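Local structure of GDNF family receptor alpha-3 (Homo sapiens, 2GH0) at residues Leu11-Ala16 and Gly78-Asn83; Lys30-Ala35 and Arg48-Phe53; Cys41-Cys46 and Ala90-Ala95; Asn83-Asn88 and Ala149-Phe154. The protein serves as a receptor for artemin, a survival factor of peripheral neurons, and on binding it leads to autophosphorylation and activation of the RET receptor. All coordinates share one frame; numbering follows the deposited sequence.

Overall arrangement
The four contacts lie in a mostly helical, disulfide-rich part of the receptor that holds two GDNF/GAS1 domains. Contacts 1 and 2 fall within the first domain; contact 2 comes between the two segments of contact 1 along the chain, and their centres are about 17 Å apart. Contact 3 reuses helix 43-56 of contact 2, packing residues 90-95, which follow helix 87-90, on its first turn. Contact 4, with its centre about 9 Å from that of contact 3 and about 13 Å from that of contact 1, packs residues 83-88 on strand 152-154 of the second domain. Another protein's chain reaches contacts 1, 2 and 4 but not contact 3.

Contact 1 of 4, residues Leu11-Ala16 and Gly78-Asn83; sequences LCLKFA and GERRRN
Arg80 lies against Cys12, Leu13 and Ala16, one flank of helix 11-20, and carries most of this contact; the two short axes pass 9.4 Å apart at 44°. With CG anti to the backbone N (chi1 168°) and an extended chain, it spans the gap between the helices. Its methylenes come first: CD of Arg80 rests 3.7 Å from CB of Cys12 and 3.6 Å from the backbone N of Leu13. Further out, CD1 of Leu13 stands over one face of the guanidinium, toward its rim, 3.8 Å from NH1 of Arg80. NH2 of Arg80 passes 3.4 Å from CB of Ala16, a methyl small enough to let it by. Its charge is met by an acidic side chain of another protein's chain, probably bound artemin, in a salt bridge. A leucine in its place would probably keep some packing on Cys12 but leave that acid without its mate. CB of Arg81 meets SG of Cys12 at 4.0 Å, beside the disulfide to Cys68. Arg81 bends at chi3, its NH1 bonds to the carbonyl of Cys68, and it makes a cation-pi contact with Phe154. ND2 of Asn83 turns back to bond O of Glu79 at 2.9 Å. No hydrogen bond links the two segments; in this first GDNF/GAS1 domain apolar surface supports the arginine stems, while their polar ends serve partners beyond.

Contact 2 of 4, residues Lys30-Ala35 and Arg48-Phe53; sequences KAYGEA and RQLLTF
Helices 23-35 and 43-56 run antiparallel past each other, their short axes 8.5 Å apart at 164°, and draw closest at Tyr32 and Gln49, whose CA atoms are only 4.7 Å apart. At this crossing CB of Gln49 fits against CA of Tyr32 at 3.5 Å. Gln49 then bends at chi2, which folds its chain along the neighbouring helix: CG packs 3.6 Å from CB of Ala35, and OE1 comes to CB of Ala31. Alanines suit both places, since one turn apart they offer a low surface to a folded glutamine. Tyr32 covers the most surface. Its chi1 of 85° brings the ring against Leu50 and Phe53. CD2 of Leu50 lies over one face, 3.8 Å from the centroid of the Tyr32 ring, a CH-pi contact. Toward Phe53 it is the edge of the Tyr32 ring that is presented, to the face of Phe53, in a T-shaped stack with centroids 5.4 Å apart and planes at 73°. The buried tyrosine hydroxyl is satisfied by a hydrogen bond to the carbonyl of Thr84, and an aromatic ring of another protein's chain also meets Tyr32. Phe53 reaches on to Leu65 of helix 59-66. Such a close antiparallel helix pair, joined by a short connection and the Cys36-Cys46 disulfide, belongs to the mainly helical, cysteine-rich fold of GDNF receptor domains.

Contact 3 of 4, residues Cys41-Cys46 and Ala90-Ala95; sequences CQRHVC and ALPPVA
Arg43 makes the polar link of this contact, giving its NE hydrogen to O of Ala90 at 2.9 Å. The N-H...O angle is 149°, and the donor sits well above the carbonyl plane, not on a lone pair. An extended chain with CG anti to the backbone N (chi1 -177°) carries the group across. A water donates to O of Ala90 at 3.2 Å. It also accepts a weak bond from NH2 of Arg43, so a second, looser path runs beside the direct one. A methionine here would probably span a similar length yet leave the Ala90 carbonyl without its arginine donor, with the water as its remaining partner here.

Ala90 ends the short helix 87-90 and Arg43 begins helix 43-56, directly after Gln42 at the N-cap; a carbonyl at a helix end has no next turn to bond, and a positive side chain is likely to suit it. In this cysteine-rich GDNF/GAS1 fold Cys41-Cys89 bridges the two sides next to Ala90, while Cys46-Cys36 ties helix 43-56 to the end of helix 23-35.

The rest is packing. CG of Pro92 sits over one face of the guanidinium, toward its rim, and CD of Pro92 lies 3.5 Å from NH2 of Arg43; a compact ring held by the backbone suits this place. SG of Cys46 makes an apolar contact with CB of Ala90 at 4.2 Å, where Leu47 and Leu50 also cover this small side chain.

Contact 4 of 4, residues Asn83-Asn88 and Ala149-Phe154; sequences NTIAPN and AMTPNF
Ile85 and Thr151 meet end-on by their methyls, CD1 of Ile85 to CG2 of Thr151 at 3.6 Å. A chi1 of 61° in Ile85 directs CG1 and CD1 toward residues 151-153. There CD1 also touches O of Pro152, and CG1 of Ile85 passes OD1 of Asn153 at 3.7 Å, the two side chains lying alongside with opposite headings. Pro87 is set roughly perpendicular to Asn153, its CG 3.7 Å from ND2 of Asn153.

The polar link is indirect. One water accepts from N of Ile85 at 3.0 Å and donates to OD1 of Asn153 at 2.8 Å, while ND2 of Asn153 bonds the carbonyl of Arg82; an asparagine thus serves as both donor and acceptor in a buried place. Thr151 suits its position likewise, its methyl on Ile85 and its hydroxyl bonded to Gly147 and Thr148. A type I turn from Asn83 to Ala86, closed by the backbone bond between them, holds Ile85 toward the strand.

This is a buried interdomain contact: the turn, linking helices 75-83 and 87-90 of the first GDNF/GAS1 domain, packs on strand 152-154 of the second, which pairs antiparallel with strand 162-164, while Thr84 and Phe154 both touch helix 59-66.

Contact 1 of 4, residues Leu11-Ala16 and Gly78-Asn83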
loop_
_atom_site.group_PDB
_atom_site.type_symbol
_atom_site.label_atom_id
_atom_site.label_comp_id
_atom_site.label_asym_id
_atom_site.label_seq_id
_atom_site.Cartn_x
_atom_site.Cartn_y
_atom_site.Cartn_z
ATOM N N LEU C 11 22.343 7.164 37.396
ATOM C CA LEU C 11 22.853 8.211 36.513
ATOM C C LEU C 11 23.484 7.613 35.264
ATOM O O LEU C 11 23.537 8.258 34.237
ATOM C CB LEU C 11 23.884 9.113 37.227
ATOM C CG LEU C 11 23.238 9.923 38.363
ATOM C CD1 LEU C 11 24.197 10.950 38.912
ATOM C CD2 LEU C 11 21.998 10.620 37.876
ATOM N N CYS C 12 23.957 6.377 35.335
ATOM C CA CYS C 12 24.448 5.754 34.089
ATOM C C CYS C 12 23.310 5.625 33.048
ATOM O O CYS C 12 23.504 5.937 31.890
ATOM C CB CYS C 12 25.091 4.410 34.370
ATOM S SG CYS C 12 26.760 4.708 35.104
ATOM N N LEU C 13 22.125 5.223 33.493
ATOM C CA LEU C 13 20.944 5.162 32.632
ATOM C C LEU C 13 20.605 6.571 32.150
ATOM O O LEU C 13 20.370 6.772 30.968
ATOM C CB LEU C 13 19.726 4.540 33.361
ATOM C CG LEU C 13 18.412 4.481 32.553
ATOM C CD1 LEU C 13 18.593 3.885 31.136
ATOM C CD2 LEU C 13 17.326 3.718 33.298
ATOM N N LYS C 14 20.522 7.532 33.070
ATOM C CA LYS C 14 20.236 8.921 32.655
ATOM C C LYS C 14 21.216 9.462 31.602
ATOM O O LYS C 14 20.792 10.114 30.604
ATOM C CB LYS C 14 20.140 9.853 33.871
ATOM C CG LYS C 14 18.918 9.600 34.725
ATOM C CD LYS C 14 18.962 10.575 35.927
ATOM C CE LYS C 14 17.788 10.426 36.892
ATOM N NZ LYS C 14 17.505 11.758 37.613
ATOM N N PHE C 15 22.515 9.244 31.795
ATOM C CA PHE C 15 23.474 9.684 30.766
ATOM C C PHE C 15 23.402 8.977 29.414
ATOM O O PHE C 15 23.669 9.593 28.380
ATOM C CB PHE C 15 24.906 9.690 31.289
ATOM C CG PHE C 15 25.185 10.869 32.188
ATOM C CD1 PHE C 15 25.140 10.723 33.577
ATOM C CD2 PHE C 15 25.485 12.101 31.631
ATOM C CE1 PHE C 15 25.370 11.801 34.442
ATOM C CE2 PHE C 15 25.702 13.213 32.469
ATOM C CZ PHE C 15 25.647 13.065 33.882
ATOM N N ALA C 16 23.061 7.694 29.432
ATOM C CA ALA C 16 22.749 6.957 28.182
ATOM C C ALA C 16 21.622 7.678 27.494
ATOM O O ALA C 16 21.646 7.914 26.306
ATOM C CB ALA C 16 22.361 5.485 28.475
ATOM N N GLY C 78 26.675 -0.076 38.296
ATOM C CA GLY C 78 28.044 -0.447 37.969
ATOM C C GLY C 78 28.119 -1.429 36.837
ATOM O O GLY C 78 29.056 -1.373 36.054
ATOM N N GLU C 79 27.168 -2.362 36.790
ATOM C CA GLU C 79 27.109 -3.372 35.736
ATOM C C GLU C 79 26.770 -2.696 34.408
ATOM O O GLU C 79 27.346 -3.019 33.388
ATOM C CB GLU C 79 26.066 -4.464 36.024
ATOM C CG GLU C 79 26.004 -5.569 35.001
ATOM C CD GLU C 79 24.982 -6.680 35.343
ATOM O OE1 GLU C 79 24.312 -6.585 36.402
ATOM O OE2 GLU C 79 24.850 -7.638 34.542
ATOM N N ARG C 80 25.820 -1.776 34.418
ATOM C CA ARG C 80 25.551 -0.992 33.186
ATOM C C ARG C 80 26.826 -0.302 32.707
ATOM O O ARG C 80 27.225 -0.456 31.554
ATOM C CB ARG C 80 24.465 0.048 33.432
ATOM C CG ARG C 80 24.387 1.041 32.301
ATOM C CD ARG C 80 23.207 1.947 32.443
ATOM N NE ARG C 80 22.993 2.278 31.066
ATOM C CZ ARG C 80 22.056 1.778 30.285
ATOM N NH1 ARG C 80 21.055 1.005 30.735
ATOM N NH2 ARG C 80 22.090 2.170 29.051
ATOM N N ARG C 81 27.494 0.400 33.615
ATOM C CA ARG C 81 28.730 1.122 33.235
ATOM C C ARG C 81 29.779 0.200 32.684
ATOM O O ARG C 81 30.407 0.505 31.652
ATOM C CB ARG C 81 29.370 1.817 34.440
ATOM C CG ARG C 81 30.522 2.709 34.094
ATOM C CD ARG C 81 30.874 3.554 35.332
ATOM N NE ARG C 81 31.283 2.665 36.429
ATOM C CZ ARG C 81 31.347 3.060 37.688
ATOM N NH1 ARG C 81 31.008 4.333 38.031
ATOM N NH2 ARG C 81 31.748 2.208 38.617
ATOM N N ARG C 82 29.976 -0.955 33.338
ATOM C CA ARG C 82 30.995 -1.945 32.884
ATOM C C ARG C 82 30.671 -2.590 31.517
ATOM O O ARG C 82 31.564 -3.087 30.783
ATOM C CB ARG C 82 31.111 -3.046 33.990
ATOM C CG ARG C 82 32.322 -3.912 33.894
ATOM C CD ARG C 82 32.301 -4.957 35.036
ATOM N NE ARG C 82 31.189 -5.881 35.008
ATOM C CZ ARG C 82 31.118 -6.901 34.153
ATOM N NH1 ARG C 82 32.107 -7.095 33.275
ATOM N NH2 ARG C 82 30.072 -7.723 34.152
ATOM N N ASN C 83 29.386 -2.644 31.177
ATOM C CA ASN C 83 28.988 -3.231 29.874
ATOM C C ASN C 83 28.623 -2.285 28.765
ATOM O O ASN C 83 28.234 -2.737 27.666
ATOM C CB ASN C 83 27.861 -4.226 30.097
ATOM C CG ASN C 83 28.370 -5.470 30.841
ATOM O OD1 ASN C 83 28.997 -6.323 30.227
ATOM N ND2 ASN C 83 28.207 -5.512 32.170
#

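Contact 2 of 4, residues Lys30-Ala35 and Arg48-Phe53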
loop_
_atom_site.group_PDB
_atom_site.type_symbol
_atom_site.label_atom_id
_atom_site.label_comp_id
_atom_site.label_asym_id
_atom_site.label_seq_id
_atom_site.Cartn_x
_atom_site.Cartn_y
_atom_site.Cartn_z
ATOM N N LYS C 30 23.656 3.833 18.713
ATOM C CA LYS C 30 22.850 2.774 18.100
ATOM C C LYS C 30 23.706 1.916 17.154
ATOM O O LYS C 30 23.510 0.694 17.062
ATOM C CB LYS C 30 21.648 3.365 17.322
ATOM C CG LYS C 30 20.385 3.528 18.225
ATOM C CD LYS C 30 19.061 3.400 17.421
ATOM C CE LYS C 30 17.819 2.982 18.268
ATOM N NZ LYS C 30 16.458 3.710 17.593
ATOM N N ALA C 31 24.574 2.581 16.391
ATOM C CA ALA C 31 25.470 1.914 15.467
ATOM C C ALA C 31 26.403 0.899 16.148
ATOM O O ALA C 31 26.512 -0.233 15.674
ATOM C CB ALA C 31 26.295 2.943 14.678
ATOM N N TYR C 32 27.076 1.269 17.254
ATOM C CA TYR C 32 27.939 0.278 17.884
ATOM C C TYR C 32 27.140 -0.733 18.689
ATOM O O TYR C 32 27.553 -1.884 18.816
ATOM C CB TYR C 32 29.083 0.907 18.725
ATOM C CG TYR C 32 28.764 1.302 20.183
ATOM C CD1 TYR C 32 28.666 2.640 20.565
ATOM C CD2 TYR C 32 28.596 0.321 21.179
ATOM C CE1 TYR C 32 28.403 2.988 21.905
ATOM C CE2 TYR C 32 28.350 0.637 22.488
ATOM C CZ TYR C 32 28.256 1.978 22.857
ATOM O OH TYR C 32 27.985 2.312 24.186
ATOM N N GLY C 33 26.011 -0.298 19.258
ATOM C CA GLY C 33 25.175 -1.219 20.006
ATOM C C GLY C 33 24.729 -2.353 19.104
ATOM O O GLY C 33 24.669 -3.509 19.533
ATOM N N GLU C 34 24.374 -2.012 17.860
ATOM C CA GLU C 34 23.996 -3.019 16.855
ATOM C C GLU C 34 25.170 -3.931 16.477
ATOM O O GLU C 34 24.989 -5.159 16.367
ATOM C CB GLU C 34 23.458 -2.361 15.577
ATOM C CG GLU C 34 23.035 -3.357 14.500
ATOM C CD GLU C 34 22.291 -2.717 13.339
ATOM O OE1 GLU C 34 22.326 -1.472 13.188
ATOM O OE2 GLU C 34 21.684 -3.482 12.549
ATOM N N ALA C 35 26.311 -3.319 16.198
ATOM C CA ALA C 35 27.558 -4.041 15.821
ATOM C C ALA C 35 28.113 -4.961 16.931
ATOM O O ALA C 35 28.750 -5.956 16.649
ATOM C CB ALA C 35 28.606 -3.071 15.360
ATOM N N ARG C 48 35.303 -1.287 15.273
ATOM C CA ARG C 48 35.306 -0.167 14.340
ATOM C C ARG C 48 34.160 0.828 14.678
ATOM O O ARG C 48 34.344 2.047 14.627
ATOM C CB ARG C 48 35.098 -0.686 12.906
ATOM C CG ARG C 48 35.039 0.405 11.845
ATOM C CD ARG C 48 36.367 1.199 11.833
ATOM N NE ARG C 48 36.203 2.498 12.515
ATOM C CZ ARG C 48 37.153 3.427 12.628
ATOM N NH1 ARG C 48 38.375 3.233 12.118
ATOM N NH2 ARG C 48 36.867 4.569 13.212
ATOM N N GLN C 49 33.010 0.300 15.062
ATOM C CA GLN C 49 31.868 1.199 15.472
ATOM C C GLN C 49 32.139 1.905 16.797
ATOM O O GLN C 49 31.688 3.047 17.015
ATOM C CB GLN C 49 30.541 0.419 15.497
ATOM C CG GLN C 49 30.108 -0.071 14.096
ATOM C CD GLN C 49 29.995 1.129 13.140
ATOM O OE1 GLN C 49 29.253 2.069 13.398
ATOM N NE2 GLN C 49 30.792 1.131 12.098
ATOM N N LEU C 50 32.845 1.245 17.711
ATOM C CA LEU C 50 33.330 1.902 18.951
ATOM C C LEU C 50 34.296 3.057 18.648
ATOM O O LEU C 50 34.166 4.171 19.220
ATOM C CB LEU C 50 33.962 0.867 19.933
ATOM C CG LEU C 50 32.938 -0.026 20.662
ATOM C CD1 LEU C 50 33.685 -1.144 21.307
ATOM C CD2 LEU C 50 32.161 0.749 21.759
ATOM N N LEU C 51 35.246 2.814 17.760
ATOM C CA LEU C 51 36.216 3.839 17.400
ATOM C C LEU C 51 35.515 5.052 16.813
ATOM O O LEU C 51 35.821 6.205 17.176
ATOM C CB LEU C 51 37.232 3.290 16.401
ATOM C CG LEU C 51 38.356 2.419 17.020
ATOM C CD1 LEU C 51 39.041 1.712 15.881
ATOM C CD2 LEU C 51 39.350 3.240 17.820
ATOM N N THR C 52 34.569 4.797 15.930
ATOM C CA THR C 52 33.785 5.897 15.301
ATOM C C THR C 52 33.001 6.646 16.343
ATOM O O THR C 52 32.925 7.885 16.301
ATOM C CB THR C 52 32.831 5.326 14.290
ATOM O OG1 THR C 52 33.632 4.694 13.283
ATOM C CG2 THR C 52 31.970 6.409 13.662
ATOM N N PHE C 53 32.429 5.914 17.295
ATOM C CA PHE C 53 31.594 6.574 18.301
ATOM C C PHE C 53 32.421 7.608 19.062
ATOM O O PHE C 53 31.987 8.709 19.247
ATOM C CB PHE C 53 30.984 5.573 19.335
ATOM C CG PHE C 53 30.222 6.282 20.442
ATOM C CD1 PHE C 53 28.932 6.710 20.212
ATOM C CD2 PHE C 53 30.842 6.575 21.675
ATOM C CE1 PHE C 53 28.195 7.401 21.185
ATOM C CE2 PHE C 53 30.152 7.276 22.687
ATOM C CZ PHE C 53 28.807 7.702 22.420
#

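Contact 3 of 4, residues Cys41-Cys46 and Ala90-Ala95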
loop_
_atom_site.group_PDB
_atom_site.type_symbol
_atom_site.label_atom_id
_atom_site.label_comp_id
_atom_site.label_asym_id
_atom_site.label_seq_id
_atom_site.Cartn_x
_atom_site.Cartn_y
_atom_site.Cartn_z
ATOM N N CYS C 41 28.035 -11.254 17.025
ATOM C CA CYS C 41 29.019 -10.188 16.924
ATOM C C CYS C 41 30.293 -10.516 16.148
ATOM O O CYS C 41 31.069 -11.409 16.502
ATOM C CB CYS C 41 29.280 -9.485 18.278
ATOM S SG CYS C 41 30.964 -9.677 18.934
ATOM N N GLN C 42 30.483 -9.792 15.057
ATOM C CA GLN C 42 31.759 -9.768 14.365
ATOM C C GLN C 42 32.605 -8.796 15.159
ATOM O O GLN C 42 32.291 -7.613 15.186
ATOM C CB GLN C 42 31.598 -9.259 12.932
ATOM C CG GLN C 42 31.010 -10.301 11.943
ATOM C CD GLN C 42 29.520 -10.482 12.136
ATOM O OE1 GLN C 42 28.821 -9.533 12.529
ATOM N NE2 GLN C 42 29.013 -11.697 11.873
ATOM N N ARG C 43 33.679 -9.276 15.789
ATOM C CA ARG C 43 34.364 -8.430 16.761
ATOM C C ARG C 43 34.991 -7.189 16.116
ATOM O O ARG C 43 35.022 -6.121 16.719
ATOM C CB ARG C 43 35.393 -9.242 17.563
ATOM C CG ARG C 43 36.092 -8.464 18.648
ATOM C CD ARG C 43 37.106 -9.366 19.389
ATOM N NE ARG C 43 38.155 -8.552 19.969
ATOM C CZ ARG C 43 39.368 -8.396 19.436
ATOM N NH1 ARG C 43 39.685 -9.027 18.295
ATOM N NH2 ARG C 43 40.270 -7.608 20.054
ATOM N N HIS C 44 35.516 -7.349 14.898
ATOM C CA HIS C 44 36.162 -6.237 14.188
ATOM C C HIS C 44 35.184 -5.117 13.769
ATOM O O HIS C 44 35.563 -3.938 13.693
ATOM C CB HIS C 44 36.953 -6.744 12.989
ATOM C CG HIS C 44 36.117 -7.391 11.934
ATOM N ND1 HIS C 44 35.728 -8.717 11.991
ATOM C CD2 HIS C 44 35.625 -6.904 10.767
ATOM C CE1 HIS C 44 35.023 -9.010 10.910
ATOM N NE2 HIS C 44 34.949 -7.930 10.149
ATOM N N VAL C 45 33.938 -5.487 13.512
ATOM C CA VAL C 45 32.940 -4.491 13.153
ATOM C C VAL C 45 32.555 -3.753 14.429
ATOM O O VAL C 45 32.449 -2.557 14.433
ATOM C CB VAL C 45 31.702 -5.112 12.507
ATOM C CG1 VAL C 45 30.693 -4.016 12.119
ATOM C CG2 VAL C 45 32.113 -5.881 11.286
ATOM N N CYS C 46 32.377 -4.482 15.520
ATOM C CA CYS C 46 32.080 -3.817 16.828
ATOM C C CYS C 46 33.174 -2.831 17.201
ATOM O O CYS C 46 32.928 -1.678 17.583
ATOM C CB CYS C 46 31.887 -4.901 17.887
ATOM S SG CYS C 46 31.838 -4.305 19.601
ATOM N N ALA C 90 33.693 -6.864 22.393
ATOM C CA ALA C 90 34.847 -6.049 22.000
ATOM C C ALA C 90 36.171 -6.707 22.408
ATOM O O ALA C 90 37.183 -6.501 21.762
ATOM C CB ALA C 90 34.765 -4.665 22.641
ATOM N N LEU C 91 36.151 -7.465 23.488
ATOM C CA LEU C 91 37.408 -8.033 24.044
ATOM C C LEU C 91 37.524 -9.519 23.751
ATOM O O LEU C 91 36.528 -10.233 23.843
ATOM C CB LEU C 91 37.462 -7.757 25.543
ATOM C CG LEU C 91 37.233 -6.303 25.998
ATOM C CD1 LEU C 91 37.244 -6.218 27.540
ATOM C CD2 LEU C 91 38.314 -5.473 25.441
ATOM N N PRO C 92 38.757 -9.997 23.412
ATOM C CA PRO C 92 39.046 -11.420 23.250
ATOM C C PRO C 92 38.583 -12.190 24.467
ATOM O O PRO C 92 38.659 -11.680 25.552
ATOM C CB PRO C 92 40.574 -11.454 23.140
ATOM C CG PRO C 92 40.917 -10.149 22.492
ATOM C CD PRO C 92 39.950 -9.164 23.152
ATOM N N PRO C 93 38.073 -13.414 24.287
ATOM C CA PRO C 93 37.633 -14.145 25.496
ATOM C C PRO C 93 38.810 -14.702 26.314
ATOM O O PRO C 93 38.645 -15.021 27.510
ATOM C CB PRO C 93 36.786 -15.280 24.928
ATOM C CG PRO C 93 37.375 -15.520 23.555
ATOM C CD PRO C 93 37.831 -14.173 23.049
ATOM N N VAL C 94 39.987 -14.797 25.699
ATOM C CA VAL C 94 41.204 -15.108 26.478
ATOM C C VAL C 94 42.044 -13.856 26.636
ATOM O O VAL C 94 42.428 -13.250 25.622
ATOM C CB VAL C 94 42.056 -16.199 25.816
ATOM C CG1 VAL C 94 43.281 -16.585 26.709
ATOM C CG2 VAL C 94 41.188 -17.425 25.462
ATOM N N ALA C 95 42.320 -13.470 27.892
ATOM C CA ALA C 95 43.209 -12.334 28.179
ATOM C C ALA C 95 44.662 -12.723 27.911
ATOM O O ALA C 95 45.182 -13.668 28.538
ATOM C CB ALA C 95 43.036 -11.868 29.604
HETATM O O HOH W 1 39.973 -4.959 22.029
#

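Contact 4 of 4, residues Asn83-Asn88 and Ala149-Phe154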
loop_
_atom_site.group_PDB
_atom_site.type_symbol
_atom_site.label_atom_id
_atom_site.label_comp_id
_atom_site.label_asym_id
_atom_site.label_seq_id
_atom_site.Cartn_x
_atom_site.Cartn_y
_atom_site.Cartn_z
ATOM N N ASN C 83 29.386 -2.644 31.177
ATOM C CA ASN C 83 28.988 -3.231 29.874
ATOM C C ASN C 83 28.623 -2.285 28.765
ATOM O O ASN C 83 28.234 -2.737 27.666
ATOM C CB ASN C 83 27.861 -4.226 30.097
ATOM C CG ASN C 83 28.370 -5.470 30.841
ATOM O OD1 ASN C 83 28.997 -6.323 30.227
ATOM N ND2 ASN C 83 28.207 -5.512 32.170
ATOM N N THR C 84 28.772 -0.998 29.057
ATOM C CA THR C 84 28.468 0.051 28.108
ATOM C C THR C 84 29.187 -0.085 26.772
ATOM O O THR C 84 28.552 0.161 25.734
ATOM C CB THR C 84 28.584 1.451 28.753
ATOM O OG1 THR C 84 27.531 1.581 29.701
ATOM C CG2 THR C 84 28.479 2.568 27.717
ATOM N N ILE C 85 30.480 -0.481 26.766
ATOM C CA ILE C 85 31.204 -0.694 25.507
ATOM C C ILE C 85 31.080 -2.119 24.962
ATOM O O ILE C 85 31.830 -2.516 24.061
ATOM C CB ILE C 85 32.756 -0.286 25.586
ATOM C CG1 ILE C 85 33.593 -1.087 26.631
ATOM C CG2 ILE C 85 32.932 1.237 25.792
ATOM C CD1 ILE C 85 35.030 -0.845 26.537
ATOM N N ALA C 86 30.152 -2.901 25.519
ATOM C CA ALA C 86 29.941 -4.309 25.081
ATOM C C ALA C 86 31.263 -5.146 25.137
ATOM O O ALA C 86 31.697 -5.675 24.107
ATOM C CB ALA C 86 29.342 -4.337 23.652
ATOM N N PRO C 87 31.881 -5.294 26.333
ATOM C CA PRO C 87 33.214 -5.973 26.431
ATOM C C PRO C 87 33.163 -7.475 26.021
ATOM O O PRO C 87 34.157 -8.052 25.474
ATOM C CB PRO C 87 33.618 -5.776 27.926
ATOM C CG PRO C 87 32.263 -5.570 28.676
ATOM C CD PRO C 87 31.375 -4.847 27.652
ATOM N N ASN C 88 32.008 -8.113 26.242
ATOM C CA ASN C 88 31.839 -9.531 25.826
ATOM C C ASN C 88 31.959 -9.699 24.318
ATOM O O ASN C 88 32.201 -10.784 23.834
ATOM C CB ASN C 88 30.502 -10.085 26.329
ATOM C CG ASN C 88 30.486 -10.249 27.860
ATOM O OD1 ASN C 88 31.503 -10.593 28.460
ATOM N ND2 ASN C 88 29.340 -10.011 28.483
ATOM N N ALA C 149 43.174 -2.570 19.808
ATOM C CA ALA C 149 43.632 -3.754 20.522
ATOM C C ALA C 149 43.854 -3.453 22.010
ATOM O O ALA C 149 43.755 -4.364 22.846
ATOM C CB ALA C 149 44.934 -4.336 19.890
ATOM N N MET C 150 44.141 -2.198 22.364
ATOM C CA MET C 150 44.382 -1.859 23.753
ATOM C C MET C 150 43.161 -1.265 24.407
ATOM O O MET C 150 43.305 -0.246 25.082
ATOM C CB MET C 150 45.492 -0.807 23.882
ATOM C CG MET C 150 46.830 -1.194 23.254
ATOM S SD MET C 150 47.722 -2.391 24.182
ATOM C CE MET C 150 48.711 -1.473 25.313
ATOM N N THR C 151 41.990 -1.907 24.301
ATOM C CA THR C 151 40.741 -1.272 24.815
ATOM C C THR C 151 40.706 -1.411 26.315
ATOM O O THR C 151 40.771 -2.559 26.821
ATOM C CB THR C 151 39.448 -1.920 24.158
ATOM O OG1 THR C 151 39.404 -1.519 22.795
ATOM C CG2 THR C 151 38.145 -1.492 24.866
ATOM N N PRO C 152 40.646 -0.280 27.046
ATOM C CA PRO C 152 40.498 -0.322 28.495
ATOM C C PRO C 152 39.028 -0.409 28.953
ATOM O O PRO C 152 38.074 -0.015 28.182
ATOM C CB PRO C 152 41.085 1.037 28.916
ATOM C CG PRO C 152 40.740 1.965 27.846
ATOM C CD PRO C 152 40.724 1.126 26.566
ATOM N N ASN C 153 38.785 -0.885 30.174
ATOM C CA ASN C 153 37.373 -0.865 30.625
ATOM C C ASN C 153 37.295 -0.988 32.142
ATOM O O ASN C 153 38.241 -1.424 32.763
ATOM C CB ASN C 153 36.604 -2.060 30.017
ATOM C CG ASN C 153 35.063 -1.941 30.206
ATOM O OD1 ASN C 153 34.520 -0.833 30.167
ATOM N ND2 ASN C 153 34.375 -3.105 30.435
ATOM N N PHE C 154 36.151 -0.641 32.725
ATOM C CA PHE C 154 35.936 -0.844 34.168
ATOM C C PHE C 154 36.015 -2.343 34.485
ATOM O O PHE C 154 35.519 -3.170 33.748
ATOM C CB PHE C 154 34.564 -0.299 34.602
ATOM C CG PHE C 154 34.487 1.198 34.424
ATOM C CD1 PHE C 154 33.962 1.750 33.272
ATOM C CD2 PHE C 154 35.069 2.030 35.383
ATOM C CE1 PHE C 154 33.949 3.127 33.090
ATOM C CE2 PHE C 154 35.075 3.404 35.229
ATOM C CZ PHE C 154 34.466 3.975 34.087
HETATM O O HOH W 2 31.959 -0.149 29.381
#